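Local coordinates for protein hypothetical aspartyl-tRNA synthetase (Sulfolobus tokodaii, PDB 1WYD) that attaches L-aspartate, first activated with ATP, to tRNA(Asp) and probably also to tRNA(Asn), as a homodimeric class II aminoacyl-tRNA synthetase, at residues W21-K35 with I38-K52. Residues are numbered along the deposited sequence; the frame is centred on the assembly and turned at random.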
ATOM      1  N   TRP B  21     -33.596  -1.917   2.027  1.00 54.45           N
ATOM      2  CA  TRP B  21     -32.492  -0.969   2.067  1.00 53.15           C
ATOM      3  C   TRP B  21     -31.923  -0.896   3.468  1.00 52.51           C
ATOM      4  O   TRP B  21     -32.664  -1.114   4.455  1.00 53.18           O
ATOM      5  CB  TRP B  21     -32.956   0.415   1.656  1.00 53.07           C
ATOM      6  CG  TRP B  21     -33.049   0.590   0.192  1.00 52.78           C
ATOM      7  CD1 TRP B  21     -32.645  -0.284  -0.757  1.00 52.46           C
ATOM      8  CD2 TRP B  21     -33.586   1.723  -0.506  1.00 54.42           C
ATOM      9  NE1 TRP B  21     -32.880   0.230  -2.008  1.00 52.05           N
ATOM     10  CE2 TRP B  21     -33.475   1.454  -1.883  1.00 52.11           C
ATOM     11  CE3 TRP B  21     -34.160   2.941  -0.103  1.00 54.28           C
ATOM     12  CZ2 TRP B  21     -33.912   2.343  -2.860  1.00 54.27           C
ATOM     13  CZ3 TRP B  21     -34.589   3.825  -1.066  1.00 54.45           C
ATOM     14  CH2 TRP B  21     -34.465   3.529  -2.434  1.00 55.80           C
ATOM     15  N   ALA B  22     -30.618  -0.607   3.565  1.00 50.67           N
ATOM     16  CA  ALA B  22     -30.023  -0.220   4.858  1.00 49.15           C
ATOM     17  C   ALA B  22     -29.129   1.007   4.707  1.00 47.89           C
ATOM     18  O   ALA B  22     -28.527   1.236   3.641  1.00 47.70           O
ATOM     19  CB  ALA B  22     -29.259  -1.375   5.508  1.00 48.69           C
ATOM     20  N   GLY B  23     -29.051   1.803   5.763  1.00 45.73           N
ATOM     21  CA  GLY B  23     -28.193   2.961   5.702  1.00 44.36           C
ATOM     22  C   GLY B  23     -28.500   4.042   6.696  1.00 43.32           C
ATOM     23  O   GLY B  23     -29.067   3.786   7.745  1.00 43.72           O
ATOM     24  N   TRP B  24     -28.105   5.257   6.326  1.00 42.86           N
ATOM     25  CA  TRP B  24     -28.161   6.431   7.174  1.00 41.96           C
ATOM     26  C   TRP B  24     -29.314   7.354   6.801  1.00 41.68           C
ATOM     27  O   TRP B  24     -29.571   7.638   5.627  1.00 41.14           O
ATOM     28  CB  TRP B  24     -26.831   7.195   7.082  1.00 42.03           C
ATOM     29  CG  TRP B  24     -25.688   6.542   7.798  1.00 41.31           C
ATOM     30  CD1 TRP B  24     -25.343   6.695   9.126  1.00 40.55           C
ATOM     31  CD2 TRP B  24     -24.762   5.605   7.256  1.00 41.80           C
ATOM     32  NE1 TRP B  24     -24.247   5.917   9.429  1.00 39.84           N
ATOM     33  CE2 TRP B  24     -23.870   5.229   8.310  1.00 41.64           C
ATOM     34  CE3 TRP B  24     -24.565   5.052   5.984  1.00 42.57           C
ATOM     35  CZ2 TRP B  24     -22.802   4.358   8.114  1.00 40.00           C
ATOM     36  CZ3 TRP B  24     -23.502   4.157   5.799  1.00 42.74           C
ATOM     37  CH2 TRP B  24     -22.637   3.828   6.853  1.00 42.43           C
ATOM     38  N   VAL B  25     -30.011   7.811   7.825  1.00 41.94           N
ATOM     39  CA  VAL B  25     -30.961   8.899   7.719  1.00 41.44           C
ATOM     40  C   VAL B  25     -30.242  10.183   7.314  1.00 42.08           C
ATOM     41  O   VAL B  25     -29.680  10.892   8.153  1.00 40.89           O
ATOM     42  CB  VAL B  25     -31.693   9.091   9.048  1.00 41.92           C
ATOM     43  CG1 VAL B  25     -32.624  10.323   9.000  1.00 40.49           C
ATOM     44  CG2 VAL B  25     -32.481   7.788   9.415  1.00 42.40           C
ATOM     45  N   HIS B  26     -30.293  10.482   6.011  1.00 42.26           N
ATOM     46  CA  HIS B  26     -29.727  11.711   5.449  1.00 42.38           C
ATOM     47  C   HIS B  26     -30.570  12.982   5.690  1.00 43.43           C
ATOM     48  O   HIS B  26     -30.029  14.041   6.044  1.00 43.21           O
ATOM     49  CB  HIS B  26     -29.534  11.516   3.942  1.00 42.54           C
ATOM     50  CG  HIS B  26     -28.634  12.525   3.320  1.00 41.58           C
ATOM     51  ND1 HIS B  26     -27.262  12.402   3.339  1.00 41.58           N
ATOM     52  CD2 HIS B  26     -28.905  13.679   2.669  1.00 41.06           C
ATOM     53  CE1 HIS B  26     -26.730  13.443   2.724  1.00 40.95           C
ATOM     54  NE2 HIS B  26     -27.701  14.234   2.321  1.00 40.58           N
ATOM     55  N   LEU B  27     -31.878  12.892   5.428  1.00 44.47           N
ATOM     56  CA  LEU B  27     -32.814  13.996   5.635  1.00 46.15           C
ATOM     57  C   LEU B  27     -34.156  13.443   6.012  1.00 46.69           C
ATOM     58  O   LEU B  27     -34.474  12.299   5.701  1.00 47.15           O
ATOM     59  CB  LEU B  27     -33.033  14.843   4.375  1.00 46.80           C
ATOM     60  CG  LEU B  27     -32.041  15.930   4.030  1.00 49.28           C
ATOM     61  CD1 LEU B  27     -31.979  16.009   2.483  1.00 52.57           C
ATOM     62  CD2 LEU B  27     -32.413  17.267   4.672  1.00 49.30           C
ATOM     63  N   LEU B  28     -34.959  14.298   6.631  1.00 47.66           N
ATOM     64  CA  LEU B  28     -36.235  13.926   7.193  1.00 49.32           C
ATOM     65  C   LEU B  28     -37.157  15.131   6.948  1.00 50.59           C
ATOM     66  O   LEU B  28     -36.920  16.219   7.486  1.00 50.55           O
ATOM     67  CB  LEU B  28     -36.047  13.663   8.698  1.00 48.73           C
ATOM     68  CG  LEU B  28     -36.320  12.323   9.407  1.00 49.54           C
ATOM     69  CD1 LEU B  28     -36.280  11.061   8.515  1.00 44.52           C
ATOM     70  CD2 LEU B  28     -35.394  12.161  10.652  1.00 46.00           C
ATOM     71  N   ARG B  29     -38.170  14.962   6.092  1.00 52.29           N
ATOM     72  CA  ARG B  29     -39.175  16.008   5.900  1.00 54.05           C
ATOM     73  C   ARG B  29     -40.584  15.439   5.994  1.00 54.36           C
ATOM     74  O   ARG B  29     -40.800  14.239   5.803  1.00 53.67           O
ATOM     75  CB  ARG B  29     -38.960  16.806   4.601  1.00 54.89           C
ATOM     76  CG  ARG B  29     -37.539  17.376   4.392  1.00 59.27           C
ATOM     77  CD  ARG B  29     -37.207  18.679   5.177  1.00 67.77           C
ATOM     78  NE  ARG B  29     -35.748  18.849   5.377  1.00 72.30           N
ATOM     79  CZ  ARG B  29     -35.137  20.009   5.624  1.00 72.74           C
ATOM     80  NH1 ARG B  29     -35.831  21.131   5.719  1.00 75.34           N
ATOM     81  NH2 ARG B  29     -33.827  20.055   5.772  1.00 74.67           N
ATOM     82  N   ASP B  30     -41.536  16.306   6.326  1.00 55.54           N
ATOM     83  CA  ASP B  30     -42.948  15.929   6.415  1.00 56.54           C
ATOM     84  C   ASP B  30     -43.766  16.800   5.477  1.00 57.05           C
ATOM     85  O   ASP B  30     -43.672  18.029   5.521  1.00 57.36           O
ATOM     86  CB  ASP B  30     -43.463  16.062   7.851  1.00 56.46           C
ATOM     87  CG  ASP B  30     -42.864  15.038   8.761  1.00 57.01           C
ATOM     88  OD1 ASP B  30     -43.509  14.009   9.053  1.00 56.62           O
ATOM     89  OD2 ASP B  30     -41.717  15.165   9.203  1.00 59.27           O
ATOM     90  N   LEU B  31     -44.555  16.162   4.617  1.00 57.35           N
ATOM     91  CA  LEU B  31     -45.420  16.877   3.674  1.00 57.22           C
ATOM     92  C   LEU B  31     -46.698  16.086   3.397  1.00 57.51           C
ATOM     93  O   LEU B  31     -46.650  14.912   2.996  1.00 58.05           O
ATOM     94  CB  LEU B  31     -44.667  17.181   2.390  1.00 56.53           C
ATOM     95  CG  LEU B  31     -45.376  18.034   1.344  1.00 56.74           C
ATOM     96  CD1 LEU B  31     -45.417  19.547   1.725  1.00 54.58           C
ATOM     97  CD2 LEU B  31     -44.702  17.816  -0.008  1.00 56.18           C
ATOM     98  N   GLY B  32     -47.833  16.724   3.652  1.00 57.15           N
ATOM     99  CA  GLY B  32     -49.129  16.126   3.399  1.00 57.74           C
ATOM    100  C   GLY B  32     -49.433  14.924   4.282  1.00 58.16           C
ATOM    101  O   GLY B  32     -50.091  13.981   3.833  1.00 57.77           O
ATOM    102  N   GLY B  33     -48.991  14.969   5.547  1.00 58.08           N
ATOM    103  CA  GLY B  33     -49.118  13.830   6.435  1.00 57.95           C
ATOM    104  C   GLY B  33     -48.230  12.637   6.061  1.00 58.58           C
ATOM    105  O   GLY B  33     -48.323  11.581   6.677  1.00 58.62           O
ATOM    106  N   LYS B  34     -47.378  12.795   5.049  1.00 58.98           N
ATOM    107  CA  LYS B  34     -46.376  11.771   4.724  1.00 59.23           C
ATOM    108  C   LYS B  34     -44.991  12.173   5.218  1.00 58.57           C
ATOM    109  O   LYS B  34     -44.636  13.353   5.208  1.00 58.38           O
ATOM    110  CB  LYS B  34     -46.326  11.498   3.222  1.00 59.30           C
ATOM    111  CG  LYS B  34     -47.538  10.765   2.717  1.00 60.79           C
ATOM    112  CD  LYS B  34     -47.544  10.719   1.206  1.00 64.18           C
ATOM    113  CE  LYS B  34     -48.327   9.509   0.731  1.00 66.99           C
ATOM    114  NZ  LYS B  34     -49.599   9.309   1.509  1.00 67.83           N
ATOM    115  N   LYS B  35     -44.236  11.174   5.664  1.00 57.72           N
ATOM    116  CA  LYS B  35     -42.859  11.358   6.096  1.00 57.14           C
ATOM    117  C   LYS B  35     -41.927  10.925   4.982  1.00 56.17           C
ATOM    118  O   LYS B  35     -42.008   9.794   4.491  1.00 55.35           O
ATOM    119  CB  LYS B  35     -42.560  10.523   7.352  1.00 57.71           C
ATOM    120  CG  LYS B  35     -41.119  10.700   7.854  1.00 58.62           C
ATOM    121  CD  LYS B  35     -41.005  10.567   9.382  1.00 61.96           C
ATOM    122  CE  LYS B  35     -41.983  11.479  10.144  1.00 63.44           C
ATOM    123  NZ  LYS B  35     -41.406  12.811  10.485  1.00 65.20           N
ATOM    124  N   ILE B  38     -34.852  10.761   3.109  1.00 48.48           N
ATOM    125  CA  ILE B  38     -33.736  10.530   2.219  1.00 47.21           C
ATOM    126  C   ILE B  38     -32.749   9.629   2.996  1.00 47.28           C
ATOM    127  O   ILE B  38     -32.234   9.992   4.070  1.00 47.13           O
ATOM    128  CB  ILE B  38     -33.064  11.844   1.701  1.00 47.38           C
ATOM    129  CG1 ILE B  38     -34.046  12.839   1.064  1.00 47.18           C
ATOM    130  CG2 ILE B  38     -31.934  11.542   0.707  1.00 46.40           C
ATOM    131  CD1 ILE B  38     -35.078  12.276   0.102  1.00 50.61           C
ATOM    132  N   LEU B  39     -32.537   8.434   2.462  1.00 46.14           N
ATOM    133  CA  LEU B  39     -31.607   7.477   3.026  1.00 45.28           C
ATOM    134  C   LEU B  39     -30.308   7.513   2.247  1.00 45.30           C
ATOM    135  O   LEU B  39     -30.306   7.808   1.035  1.00 46.12           O
ATOM    136  CB  LEU B  39     -32.216   6.071   3.006  1.00 44.57           C
ATOM    137  CG  LEU B  39     -31.447   4.939   3.674  1.00 44.80           C
ATOM    138  CD1 LEU B  39     -31.582   5.009   5.193  1.00 41.59           C
ATOM    139  CD2 LEU B  39     -31.999   3.626   3.147  1.00 45.01           C
ATOM    140  N   ARG B  40     -29.196   7.234   2.936  1.00 44.80           N
ATOM    141  CA  ARG B  40     -27.862   7.201   2.314  1.00 43.72           C
ATOM    142  C   ARG B  40     -27.187   5.877   2.596  1.00 43.43           C
ATOM    143  O   ARG B  40     -27.213   5.403   3.734  1.00 44.20           O
ATOM    144  CB  ARG B  40     -26.967   8.309   2.872  1.00 43.34           C
ATOM    145  CG  ARG B  40     -25.645   8.390   2.149  1.00 41.25           C
ATOM    146  CD  ARG B  40     -24.560   9.167   2.845  1.00 39.69           C
ATOM    147  NE  ARG B  40     -25.159  10.129   3.737  1.00 43.72           N
ATOM    148  CZ  ARG B  40     -24.976  10.112   5.057  1.00 41.26           C
ATOM    149  NH1 ARG B  40     -24.154   9.218   5.592  1.00 30.11           N
ATOM    150  NH2 ARG B  40     -25.610  11.012   5.808  1.00 38.15           N
ATOM    151  N   ASP B  41     -26.595   5.294   1.565  1.00 42.83           N
ATOM    152  CA  ASP B  41     -25.771   4.090   1.647  1.00 42.71           C
ATOM    153  C   ASP B  41     -24.581   4.352   0.759  1.00 43.08           C
ATOM    154  O   ASP B  41     -24.472   5.452   0.196  1.00 43.32           O
ATOM    155  CB  ASP B  41     -26.538   2.780   1.316  1.00 42.19           C
ATOM    156  CG  ASP B  41     -26.806   2.559  -0.207  1.00 43.39           C
ATOM    157  OD1 ASP B  41     -27.580   1.623  -0.527  1.00 44.50           O
ATOM    158  OD2 ASP B  41     -26.301   3.216  -1.141  1.00 42.28           O
ATOM    159  N   LYS B  42     -23.687   3.379   0.622  1.00 44.04           N
ATOM    160  CA  LYS B  42     -22.440   3.646  -0.109  1.00 45.04           C
ATOM    161  C   LYS B  42     -22.663   3.959  -1.610  1.00 45.30           C
ATOM    162  O   LYS B  42     -21.799   4.556  -2.232  1.00 45.18           O
ATOM    163  CB  LYS B  42     -21.388   2.538   0.139  1.00 45.28           C
ATOM    164  CG  LYS B  42     -21.272   1.487  -0.949  1.00 46.88           C
ATOM    165  CD  LYS B  42     -20.422   0.269  -0.576  1.00 46.32           C
ATOM    166  CE  LYS B  42     -18.960   0.441  -0.977  1.00 46.89           C
ATOM    167  NZ  LYS B  42     -18.711   0.394  -2.452  1.00 46.64           N
ATOM    168  N   THR B  43     -23.806   3.561  -2.190  1.00 46.13           N
ATOM    169  CA  THR B  43     -24.090   3.882  -3.625  1.00 46.52           C
ATOM    170  C   THR B  43     -24.736   5.236  -3.876  1.00 46.79           C
ATOM    171  O   THR B  43     -24.720   5.732  -5.002  1.00 46.91           O
ATOM    172  CB  THR B  43     -24.969   2.824  -4.305  1.00 46.57           C
ATOM    173  OG1 THR B  43     -26.254   2.778  -3.660  1.00 45.34           O
ATOM    174  CG2 THR B  43     -24.365   1.434  -4.182  1.00 44.89           C
ATOM    175  N   GLY B  44     -25.336   5.812  -2.835  1.00 47.19           N
ATOM    176  CA  GLY B  44     -25.820   7.181  -2.889  1.00 46.05           C
ATOM    177  C   GLY B  44     -27.087   7.325  -2.098  1.00 46.13           C
ATOM    178  O   GLY B  44     -27.263   6.680  -1.039  1.00 46.29           O
ATOM    179  N   LEU B  45     -27.980   8.154  -2.626  1.00 45.72           N
ATOM    180  CA  LEU B  45     -29.136   8.648  -1.895  1.00 45.76           C
ATOM    181  C   LEU B  45     -30.433   8.172  -2.514  1.00 46.55           C
ATOM    182  O   LEU B  45     -30.687   8.406  -3.696  1.00 47.26           O
ATOM    183  CB  LEU B  45     -29.109  10.172  -1.890  1.00 45.16           C
ATOM    184  CG  LEU B  45     -27.873  10.801  -1.266  1.00 46.01           C
ATOM    185  CD1 LEU B  45     -27.700  12.245  -1.710  1.00 44.81           C
ATOM    186  CD2 LEU B  45     -27.939  10.697   0.295  1.00 43.53           C
ATOM    187  N   GLY B  46     -31.244   7.485  -1.727  1.00 46.71           N
ATOM    188  CA  GLY B  46     -32.583   7.146  -2.132  1.00 47.99           C
ATOM    189  C   GLY B  46     -33.639   7.950  -1.398  1.00 48.72           C
ATOM    190  O   GLY B  46     -33.329   8.735  -0.509  1.00 49.05           O
ATOM    191  N   GLN B  47     -34.898   7.745  -1.776  1.00 49.96           N
ATOM    192  CA  GLN B  47     -36.041   8.428  -1.163  1.00 50.52           C
ATOM    193  C   GLN B  47     -36.964   7.356  -0.643  1.00 50.94           C
ATOM    194  O   GLN B  47     -37.366   6.477  -1.398  1.00 51.28           O
ATOM    195  CB  GLN B  47     -36.783   9.285  -2.210  1.00 50.71           C
ATOM    196  CG  GLN B  47     -38.017  10.044  -1.719  1.00 51.00           C
ATOM    197  CD  GLN B  47     -38.531  11.054  -2.756  1.00 51.77           C
ATOM    198  OE1 GLN B  47     -39.528  10.797  -3.455  1.00 49.78           O
ATOM    199  NE2 GLN B  47     -37.854  12.202  -2.853  1.00 50.65           N
ATOM    200  N   VAL B  48     -37.294   7.408   0.639  1.00 51.44           N
ATOM    201  CA  VAL B  48     -38.298   6.509   1.158  1.00 52.21           C
ATOM    202  C   VAL B  48     -39.495   7.303   1.653  1.00 53.47           C
ATOM    203  O   VAL B  48     -39.351   8.420   2.143  1.00 54.01           O
ATOM    204  CB  VAL B  48     -37.737   5.396   2.173  1.00 52.31           C
ATOM    205  CG1 VAL B  48     -36.229   5.444   2.316  1.00 52.27           C
ATOM    206  CG2 VAL B  48     -38.450   5.349   3.546  1.00 49.84           C
ATOM    207  N   VAL B  49     -40.676   6.724   1.486  1.00 55.17           N
ATOM    208  CA  VAL B  49     -41.924   7.318   1.944  1.00 56.42           C
ATOM    209  C   VAL B  49     -42.567   6.427   3.030  1.00 57.14           C
ATOM    210  O   VAL B  49     -42.525   5.199   2.963  1.00 56.55           O
ATOM    211  CB  VAL B  49     -42.897   7.593   0.744  1.00 56.50           C
ATOM    212  CG1 VAL B  49     -44.007   8.591   1.122  1.00 57.27           C
ATOM    213  CG2 VAL B  49     -42.141   8.125  -0.468  1.00 56.24           C
ATOM    214  N   VAL B  50     -43.109   7.074   4.052  1.00 58.97           N
ATOM    215  CA  VAL B  50     -43.867   6.411   5.102  1.00 61.32           C
ATOM    216  C   VAL B  50     -45.177   7.169   5.177  1.00 63.66           C
ATOM    217  O   VAL B  50     -45.212   8.294   5.687  1.00 63.80           O
ATOM    218  CB  VAL B  50     -43.177   6.495   6.500  1.00 60.78           C
ATOM    219  CG1 VAL B  50     -43.606   5.341   7.378  1.00 59.31           C
ATOM    220  CG2 VAL B  50     -41.660   6.533   6.385  1.00 60.15           C
ATOM    221  N   ASP B  51     -46.249   6.581   4.650  1.00 66.77           N
ATOM    222  CA  ASP B  51     -47.555   7.222   4.754  1.00 69.37           C
ATOM    223  C   ASP B  51     -48.166   6.967   6.122  1.00 70.49           C
ATOM    224  O   ASP B  51     -47.671   6.132   6.886  1.00 70.20           O
ATOM    225  CB  ASP B  51     -48.515   6.896   3.583  1.00 70.16           C
ATOM    226  CG  ASP B  51     -48.623   5.416   3.278  1.00 73.02           C
ATOM    227  OD1 ASP B  51     -48.766   4.617   4.237  1.00 76.19           O
ATOM    228  OD2 ASP B  51     -48.606   4.965   2.095  1.00 76.20           O
ATOM    229  N   LYS B  52     -49.224   7.718   6.422  1.00 72.13           N
ATOM    230  CA  LYS B  52     -49.859   7.713   7.735  1.00 73.74           C
ATOM    231  C   LYS B  52     -50.226   6.322   8.259  1.00 73.99           C
ATOM    232  O   LYS B  52     -50.012   6.036   9.431  1.00 74.31           O
ATOM    233  CB  LYS B  52     -51.101   8.629   7.734  1.00 74.07           C
ATOM    234  CG  LYS B  52     -50.784  10.131   7.878  1.00 76.30           C
ATOM    235  CD  LYS B  52     -50.674  10.574   9.361  1.00 79.48           C
ATOM    236  CE  LYS B  52     -50.005  11.956   9.522  1.00 80.31           C
ATOM    237  NZ  LYS B  52     -49.951  12.429  10.953  1.00 81.59           N
TER
HETATM  238  O   HOH W   1     -29.162   0.065   0.804  1.00 47.42           O
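R40 grips the H26 ring side-on: NE donates to ND1 at 3.1 Å, lying near the imidazole plane, and NH2 reaches the same ND1 from a more tilted position. Ring and guanidinium stand 76° apart. With CG anti to the backbone N (chi1 -164°), the H26 ring lies between R40 and L45, and L45 CD2 sits over one face, 3.6 Å from the ring centroid. W24 packs its CB over a face of the R40 guanidinium, whose NH2 also forms a salt bridge with E66. With an alanine in place of the histidine, R40 would probably lose the acceptor shared by NE and NH2, and L45 CD2 the ring face it packs on. The backbone here forms a classic beta bulge: the N atoms of H26 and L27 both bond to I38 O, within the curled antiparallel meander of the OB-fold domain. On the face that carries L39, packed against I69 and V71, L39 CD2 lies 3.7 Å from W21 CB, and the indole edge meets V48 CG1. The far end is looser. Beyond the paired backbones of K35 and V50, K34 NZ stays 4.5 Å from D51 OD2, too far for a salt bridge, and the exposed K52 lays its aliphatic chain along G33 O at the hairpin turn.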